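Local structure of borrelidin polyketide synthase, type I (Streptomyces parvulus, 6OBT) at residues A[40-45]-A[90-95]; A[193-198]-A[217-222]. The protein is a type I polyketide synthase dehydratase, which probably removes water from a beta-hydroxyacyl intermediate during assembly of the macrolide borrelidin. All blocks are in the same frame, centred on the assembly; numbering follows the deposited sequence.

How the interactions relate
From the N terminus, the chain passes through 40-45, between strands 38-39 and 47-50. Interaction 1 closes when helix 83-97 brings 90-95 back to this loop. Interaction 2 opens well downstream and closes a shorter loop, with strands 199-205 and 208-214 between 193-198 and 217-222. The two are in series, neither nested nor crossed; the centres of interactions 1 and 2 lie about 19 Å apart, their nearest atoms about 5 Å. Interaction 1 ties the loop after strand 38-39 to helix 83-97, interaction 2 the loop after strand 190-192 to the linker before helix 228-236, probably in the two hotdog halves of the dehydratase fold. These adjoin where Trp69 touches Phe44 and Gln195 and Ala43 hydrogen-bonds to Ala223.

Interaction 1: residues A[40-45]-A[90-95]; sequences AGHAFV and ALHAGH
His92 reaches out from its helix to lie beside His42 and the carbonyl of Ala40. His92 CB lies 4.0 Å from His42 CD2. With CG anti to the backbone N (chi1 173°), the imidazole leaves the helix toward the loop, and His92 CG and ND1 both come to 3.8 Å from His42 CD2. This is an edge-to-face, T-shaped pair, the His42 edge directed at the His92 face, with ring centroids 4.9 Å apart and planes at 65°. His42 CB makes a separate CH-pi contact, sitting over the middle of the His92 ring, 3.8 Å from its centroid. At the tip, the ring edge meets Ala40 O near the ring plane. His92 CE1 is 3.1 Å from that oxygen, and His92 NE2 donates to Ala40 O at 2.9 Å, a weak bond with an N-H...O angle of only 125°; Gln96 NE2 gives the same oxygen a second weak bond. The His42 ring is held at both nitrogens, His42 ND1 accepting a hydrogen bond from Phe44 N at 3.0 Å and His42 NE2 bonding to Glu88 OE1, which restrains its rotation. The loop thus packs on helix 83-97, probably the central helix of the N-terminal hotdog of the dehydratase fold, with His42, Phe44 and Val45 on Leu89, while Ala40, Val45 and Ala93 touch Trp58 of strand 55-62.

Interaction 2: residues A[193-198]-A[217-222]; sequences GPQFRC and EGTDVD
Gln195 and Thr219 extend toward each other from opposite directions and meet through their polar ends. In the polar contact, Gln195 OE1 lies 3.2 Å from Thr219 OG1. The hydroxyl has one proton and two carbonyl acceptors within reach, Gln195 OE1 and Pro216 O; the latter is its stronger partner, so the bond across the contact is not settled. The Gln195 chain bends at chi2 (-88°), bringing the amide closer to Thr219 than its CB direction suggests. Van der Waals contact accompanies this approach: Thr219 CG2 is 3.5 Å from Gln195 OE1 and 4.0 Å from Gln195 NE2. Residues 192-196 (YGPQF) match the YGPxF motif of these dehydratases, so the contact ties Gln195, the variable position of the motif, to the linker before helix 228-236. Within the loops, Phe196 N donates to Gly193 O at 2.9 Å, and an inverse gamma turn centred on Arg197 follows. On the linker, Asp222 N reaches Asp220 OD1 at 3.1 Å from above the carboxylate plane, forming an Asx turn. Outside the two segments, Gln195 N bonds to Asp72 OD1, and Phe196 touches His73 and Asp232, by family resemblance probably the catalytic pair of the active site.

Interaction 1: residues A[40-45]-A[90-95]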
ATOM      1  N   ALA A  40      -7.959   8.092   2.979  1.00 47.61           N
ATOM      2  CA  ALA A  40      -7.890   7.894   4.424  1.00 42.51           C
ATOM      3  C   ALA A  40      -8.196   9.146   5.243  1.00 43.78           C
ATOM      4  O   ALA A  40      -8.345   9.037   6.466  1.00 47.10           O
ATOM      5  CB  ALA A  40      -6.508   7.343   4.809  1.00 35.75           C
ATOM      6  N   GLY A  41      -8.287  10.321   4.618  1.00 42.19           N
ATOM      7  CA  GLY A  41      -8.775  11.508   5.307  1.00 45.32           C
ATOM      8  C   GLY A  41      -7.864  12.124   6.353  1.00 45.75           C
ATOM      9  O   GLY A  41      -8.342  12.878   7.205  1.00 48.11           O
ATOM     10  N   HIS A  42      -6.569  11.819   6.328  1.00 41.70           N
ATOM     11  CA  HIS A  42      -5.593  12.430   7.220  1.00 39.26           C
ATOM     12  C   HIS A  42      -4.538  13.151   6.401  1.00 41.17           C
ATOM     13  O   HIS A  42      -4.129  12.667   5.342  1.00 35.32           O
ATOM     14  CB  HIS A  42      -4.905  11.404   8.115  1.00 33.99           C
ATOM     15  CG  HIS A  42      -4.228  12.016   9.304  1.00 37.60           C
ATOM     16  ND1 HIS A  42      -2.954  12.544   9.251  1.00 38.02           N
ATOM     17  CD2 HIS A  42      -4.668  12.220  10.570  1.00 35.94           C
ATOM     18  CE1 HIS A  42      -2.628  13.022  10.439  1.00 40.64           C
ATOM     19  NE2 HIS A  42      -3.654  12.842  11.257  1.00 35.98           N
ATOM     20  N   ALA A  43      -4.085  14.297   6.913  1.00 37.25           N
ATOM     21  CA  ALA A  43      -3.105  15.106   6.193  1.00 40.50           C
ATOM     22  C   ALA A  43      -1.781  14.366   6.012  1.00 38.87           C
ATOM     23  O   ALA A  43      -1.180  14.417   4.929  1.00 43.78           O
ATOM     24  CB  ALA A  43      -2.877  16.431   6.926  1.00 44.94           C
ATOM     25  N   PHE A  44      -1.318  13.657   7.046  1.00 33.78           N
ATOM     26  CA  PHE A  44      -0.032  12.971   6.967  1.00 32.30           C
ATOM     27  C   PHE A  44      -0.120  11.620   6.269  1.00 34.94           C
ATOM     28  O   PHE A  44       0.870  11.182   5.676  1.00 30.84           O
ATOM     29  CB  PHE A  44       0.557  12.744   8.353  1.00 33.89           C
ATOM     30  CG  PHE A  44       1.043  13.999   9.027  1.00 42.29           C
ATOM     31  CD1 PHE A  44       1.236  15.166   8.309  1.00 44.67           C
ATOM     32  CD2 PHE A  44       1.301  14.000  10.383  1.00 37.40           C
ATOM     33  CE1 PHE A  44       1.679  16.324   8.946  1.00 47.99           C
ATOM     34  CE2 PHE A  44       1.741  15.146  11.023  1.00 37.21           C
ATOM     35  CZ  PHE A  44       1.935  16.307  10.301  1.00 40.46           C
ATOM     36  N   VAL A  45      -1.246  10.920   6.370  1.00 36.24           N
ATOM     37  CA  VAL A  45      -1.373   9.632   5.682  1.00 35.35           C
ATOM     38  C   VAL A  45      -2.637   9.662   4.833  1.00 36.71           C
ATOM     39  O   VAL A  45      -3.695   9.179   5.261  1.00 39.56           O
ATOM     40  CB  VAL A  45      -1.347   8.452   6.667  1.00 31.67           C
ATOM     41  CG1 VAL A  45       0.079   8.207   7.117  1.00 29.67           C
ATOM     42  CG2 VAL A  45      -2.240   8.697   7.874  1.00 30.38           C
ATOM     43  N   ALA A  90      -1.800   7.027  15.340  1.00 30.82           N
ATOM     44  CA  ALA A  90      -2.382   5.818  15.909  1.00 31.04           C
ATOM     45  C   ALA A  90      -3.862   6.016  16.223  1.00 31.31           C
ATOM     46  O   ALA A  90      -4.681   5.125  15.958  1.00 28.81           O
ATOM     47  CB  ALA A  90      -1.617   5.409  17.168  1.00 36.71           C
ATOM     48  N   LEU A  91      -4.225   7.183  16.781  1.00 31.00           N
ATOM     49  CA  LEU A  91      -5.632   7.464  17.081  1.00 30.94           C
ATOM     50  C   LEU A  91      -6.467   7.476  15.808  1.00 33.10           C
ATOM     51  O   LEU A  91      -7.623   7.025  15.802  1.00 33.11           O
ATOM     52  CB  LEU A  91      -5.765   8.806  17.810  1.00 31.99           C
ATOM     53  CG  LEU A  91      -5.348   8.797  19.278  1.00 33.99           C
ATOM     54  CD1 LEU A  91      -4.974  10.207  19.771  1.00 34.80           C
ATOM     55  CD2 LEU A  91      -6.504   8.242  20.112  1.00 34.57           C
ATOM     56  N   HIS A  92      -5.887   7.973  14.710  1.00 32.52           N
ATOM     57  CA  HIS A  92      -6.627   8.045  13.458  1.00 33.78           C
ATOM     58  C   HIS A  92      -6.809   6.656  12.855  1.00 36.01           C
ATOM     59  O   HIS A  92      -7.913   6.287  12.437  1.00 38.73           O
ATOM     60  CB  HIS A  92      -5.911   8.962  12.467  1.00 37.99           C
ATOM     61  CG  HIS A  92      -6.531   8.952  11.107  1.00 36.32           C
ATOM     62  ND1 HIS A  92      -7.552   9.806  10.751  1.00 40.29           N
ATOM     63  CD2 HIS A  92      -6.304   8.163  10.031  1.00 36.54           C
ATOM     64  CE1 HIS A  92      -7.913   9.558   9.503  1.00 39.46           C
ATOM     65  NE2 HIS A  92      -7.179   8.559   9.049  1.00 39.27           N
ATOM     66  N   ALA A  93      -5.723   5.877  12.793  1.00 36.14           N
ATOM     67  CA  ALA A  93      -5.804   4.519  12.237  1.00 35.01           C
ATOM     68  C   ALA A  93      -6.660   3.606  13.107  1.00 41.42           C
ATOM     69  O   ALA A  93      -7.451   2.805  12.589  1.00 42.17           O
ATOM     70  CB  ALA A  93      -4.400   3.943  12.088  1.00 33.46           C
ATOM     71  N   GLY A  94      -6.505   3.698  14.430  1.00 40.68           N
ATOM     72  CA  GLY A  94      -7.287   2.851  15.312  1.00 44.72           C
ATOM     73  C   GLY A  94      -8.775   3.109  15.187  1.00 41.75           C
ATOM     74  O   GLY A  94      -9.579   2.174  15.134  1.00 44.00           O
ATOM     75  N   HIS A  95      -9.161   4.386  15.126  1.00 40.58           N
ATOM     76  CA  HIS A  95     -10.561   4.724  14.923  1.00 43.26           C
ATOM     77  C   HIS A  95     -11.074   4.152  13.609  1.00 43.01           C
ATOM     78  O   HIS A  95     -12.172   3.591  13.556  1.00 45.01           O
ATOM     79  CB  HIS A  95     -10.744   6.236  14.939  1.00 43.29           C
ATOM     80  CG  HIS A  95     -12.157   6.667  14.723  1.00 56.88           C
ATOM     81  ND1 HIS A  95     -13.089   6.690  15.737  1.00 63.32           N
ATOM     82  CD2 HIS A  95     -12.803   7.083  13.608  1.00 60.14           C
ATOM     83  CE1 HIS A  95     -14.249   7.103  15.256  1.00 66.29           C
ATOM     84  NE2 HIS A  95     -14.102   7.347  13.967  1.00 64.61           N
TER

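Interaction 2: residues A[193-198]-A[217-222]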
ATOM      1  N   GLY A 193       8.321  27.050  17.459  1.00 53.77           N
ATOM      2  CA  GLY A 193       7.971  28.086  16.520  1.00 53.96           C
ATOM      3  C   GLY A 193       6.510  28.483  16.623  1.00 51.37           C
ATOM      4  O   GLY A 193       5.765  27.985  17.470  1.00 49.34           O
ATOM      5  N   PRO A 194       6.082  29.400  15.748  1.00 53.68           N
ATOM      6  CA  PRO A 194       4.712  29.946  15.851  1.00 54.25           C
ATOM      7  C   PRO A 194       3.611  28.914  16.013  1.00 53.47           C
ATOM      8  O   PRO A 194       2.734  29.074  16.867  1.00 53.09           O
ATOM      9  CB  PRO A 194       4.572  30.723  14.535  1.00 59.08           C
ATOM     10  CG  PRO A 194       5.958  31.152  14.208  1.00 63.41           C
ATOM     11  CD  PRO A 194       6.861  30.042  14.674  1.00 57.66           C
ATOM     12  N   GLN A 195       3.621  27.849  15.211  1.00 55.58           N
ATOM     13  CA  GLN A 195       2.511  26.906  15.263  1.00 53.05           C
ATOM     14  C   GLN A 195       2.485  26.079  16.541  1.00 45.16           C
ATOM     15  O   GLN A 195       1.464  25.436  16.819  1.00 43.22           O
ATOM     16  CB  GLN A 195       2.561  25.979  14.048  1.00 61.98           C
ATOM     17  CG  GLN A 195       2.000  26.608  12.796  1.00 69.67           C
ATOM     18  CD  GLN A 195       0.508  26.404  12.652  1.00 67.24           C
ATOM     19  OE1 GLN A 195      -0.215  26.223  13.638  1.00 70.89           O
ATOM     20  NE2 GLN A 195       0.034  26.443  11.419  1.00 62.38           N
ATOM     21  N   PHE A 196       3.576  26.067  17.315  1.00 47.56           N
ATOM     22  CA  PHE A 196       3.629  25.288  18.544  1.00 43.86           C
ATOM     23  C   PHE A 196       3.534  26.141  19.804  1.00 45.19           C
ATOM     24  O   PHE A 196       3.357  25.583  20.892  1.00 51.35           O
ATOM     25  CB  PHE A 196       4.919  24.446  18.597  1.00 42.87           C
ATOM     26  CG  PHE A 196       4.887  23.218  17.689  1.00 42.42           C
ATOM     27  CD1 PHE A 196       4.690  21.954  18.215  1.00 37.33           C
ATOM     28  CD2 PHE A 196       5.075  23.348  16.322  1.00 40.99           C
ATOM     29  CE1 PHE A 196       4.653  20.825  17.391  1.00 36.33           C
ATOM     30  CE2 PHE A 196       5.051  22.213  15.475  1.00 39.38           C
ATOM     31  CZ  PHE A 196       4.823  20.955  16.026  1.00 38.76           C
ATOM     32  N   ARG A 197       3.622  27.470  19.694  1.00 44.38           N
ATOM     33  CA  ARG A 197       3.582  28.345  20.874  1.00 46.44           C
ATOM     34  C   ARG A 197       2.124  28.609  21.245  1.00 50.09           C
ATOM     35  O   ARG A 197       1.569  29.699  21.062  1.00 52.36           O
ATOM     36  CB  ARG A 197       4.331  29.648  20.635  1.00 49.20           C
ATOM     37  CG  ARG A 197       5.826  29.456  20.352  1.00 49.80           C
ATOM     38  CD  ARG A 197       6.622  30.747  20.460  1.00 57.85           C
ATOM     39  NE  ARG A 197       6.292  31.744  19.441  1.00 60.96           N
ATOM     40  CZ  ARG A 197       7.037  32.012  18.371  1.00 63.57           C
ATOM     41  NH1 ARG A 197       8.163  31.343  18.152  1.00 59.99           N
ATOM     42  NH2 ARG A 197       6.655  32.950  17.511  1.00 65.83           N
ATOM     43  N   CYS A 198       1.522  27.582  21.826  1.00 44.60           N
ATOM     44  CA  CYS A 198       0.091  27.549  22.059  1.00 44.16           C
ATOM     45  C   CYS A 198      -0.285  27.815  23.500  1.00 48.27           C
ATOM     46  O   CYS A 198      -1.457  28.090  23.772  1.00 49.30           O
ATOM     47  CB  CYS A 198      -0.468  26.192  21.657  1.00 44.42           C
ATOM     48  SG  CYS A 198      -0.451  25.975  19.868  1.00 49.14           S
ATOM     49  N   GLU A 217      -4.473  31.844  15.309  1.00 57.96           N
ATOM     50  CA  GLU A 217      -5.683  32.042  14.525  1.00 68.06           C
ATOM     51  C   GLU A 217      -5.452  31.646  13.069  1.00 71.48           C
ATOM     52  O   GLU A 217      -4.390  31.906  12.493  1.00 74.31           O
ATOM     53  CB  GLU A 217      -6.139  33.497  14.622  1.00 80.04           C
ATOM     54  CG  GLU A 217      -5.974  34.106  16.012  1.00 87.23           C
ATOM     55  CD  GLU A 217      -6.787  35.371  16.192  1.00 97.86           C
ATOM     56  OE1 GLU A 217      -7.489  35.765  15.236  1.00100.84           O
ATOM     57  OE2 GLU A 217      -6.724  35.971  17.287  1.00101.57           O
ATOM     58  N   GLY A 218      -6.448  30.986  12.480  1.00 69.75           N
ATOM     59  CA  GLY A 218      -6.358  30.582  11.091  1.00 65.57           C
ATOM     60  C   GLY A 218      -5.565  29.322  10.835  1.00 59.83           C
ATOM     61  O   GLY A 218      -5.160  29.082   9.694  1.00 61.10           O
ATOM     62  N   THR A 219      -5.328  28.508  11.860  1.00 54.10           N
ATOM     63  CA  THR A 219      -4.646  27.233  11.681  1.00 54.43           C
ATOM     64  C   THR A 219      -5.617  26.210  11.103  1.00 56.31           C
ATOM     65  O   THR A 219      -6.640  25.903  11.720  1.00 55.31           O
ATOM     66  CB  THR A 219      -4.077  26.739  13.007  1.00 54.72           C
ATOM     67  OG1 THR A 219      -3.045  27.626  13.445  1.00 51.84           O
ATOM     68  CG2 THR A 219      -3.500  25.332  12.850  1.00 57.06           C
ATOM     69  N   ASP A 220      -5.289  25.674   9.931  1.00 56.17           N
ATOM     70  CA  ASP A 220      -6.123  24.661   9.302  1.00 62.83           C
ATOM     71  C   ASP A 220      -5.974  23.341  10.053  1.00 55.58           C
ATOM     72  O   ASP A 220      -4.866  22.815  10.188  1.00 52.53           O
ATOM     73  CB  ASP A 220      -5.729  24.512   7.833  1.00 71.20           C
ATOM     74  CG  ASP A 220      -6.444  23.370   7.143  1.00 78.79           C
ATOM     75  OD1 ASP A 220      -7.560  23.004   7.569  1.00 79.43           O
ATOM     76  OD2 ASP A 220      -5.882  22.838   6.162  1.00 83.76           O
ATOM     77  N   VAL A 221      -7.086  22.819  10.571  1.00 50.12           N
ATOM     78  CA  VAL A 221      -7.081  21.574  11.327  1.00 46.56           C
ATOM     79  C   VAL A 221      -8.005  20.530  10.709  1.00 45.72           C
ATOM     80  O   VAL A 221      -8.289  19.502  11.333  1.00 41.64           O
ATOM     81  CB  VAL A 221      -7.440  21.824  12.807  1.00 45.45           C
ATOM     82  CG1 VAL A 221      -6.561  22.926  13.389  1.00 43.61           C
ATOM     83  CG2 VAL A 221      -8.900  22.201  12.953  1.00 43.96           C
ATOM     84  N   ASP A 222      -8.471  20.771   9.483  1.00 47.51           N
ATOM     85  CA  ASP A 222      -9.473  19.900   8.876  1.00 52.68           C
ATOM     86  C   ASP A 222      -8.985  18.459   8.766  1.00 52.60           C
ATOM     87  O   ASP A 222      -9.756  17.520   8.997  1.00 56.46           O
ATOM     88  CB  ASP A 222      -9.871  20.441   7.503  1.00 57.48           C
ATOM     89  CG  ASP A 222     -10.971  21.475   7.586  1.00 68.06           C
ATOM     90  OD1 ASP A 222     -11.710  21.478   8.592  1.00 71.43           O
ATOM     91  OD2 ASP A 222     -11.097  22.289   6.648  1.00 74.76           O
TER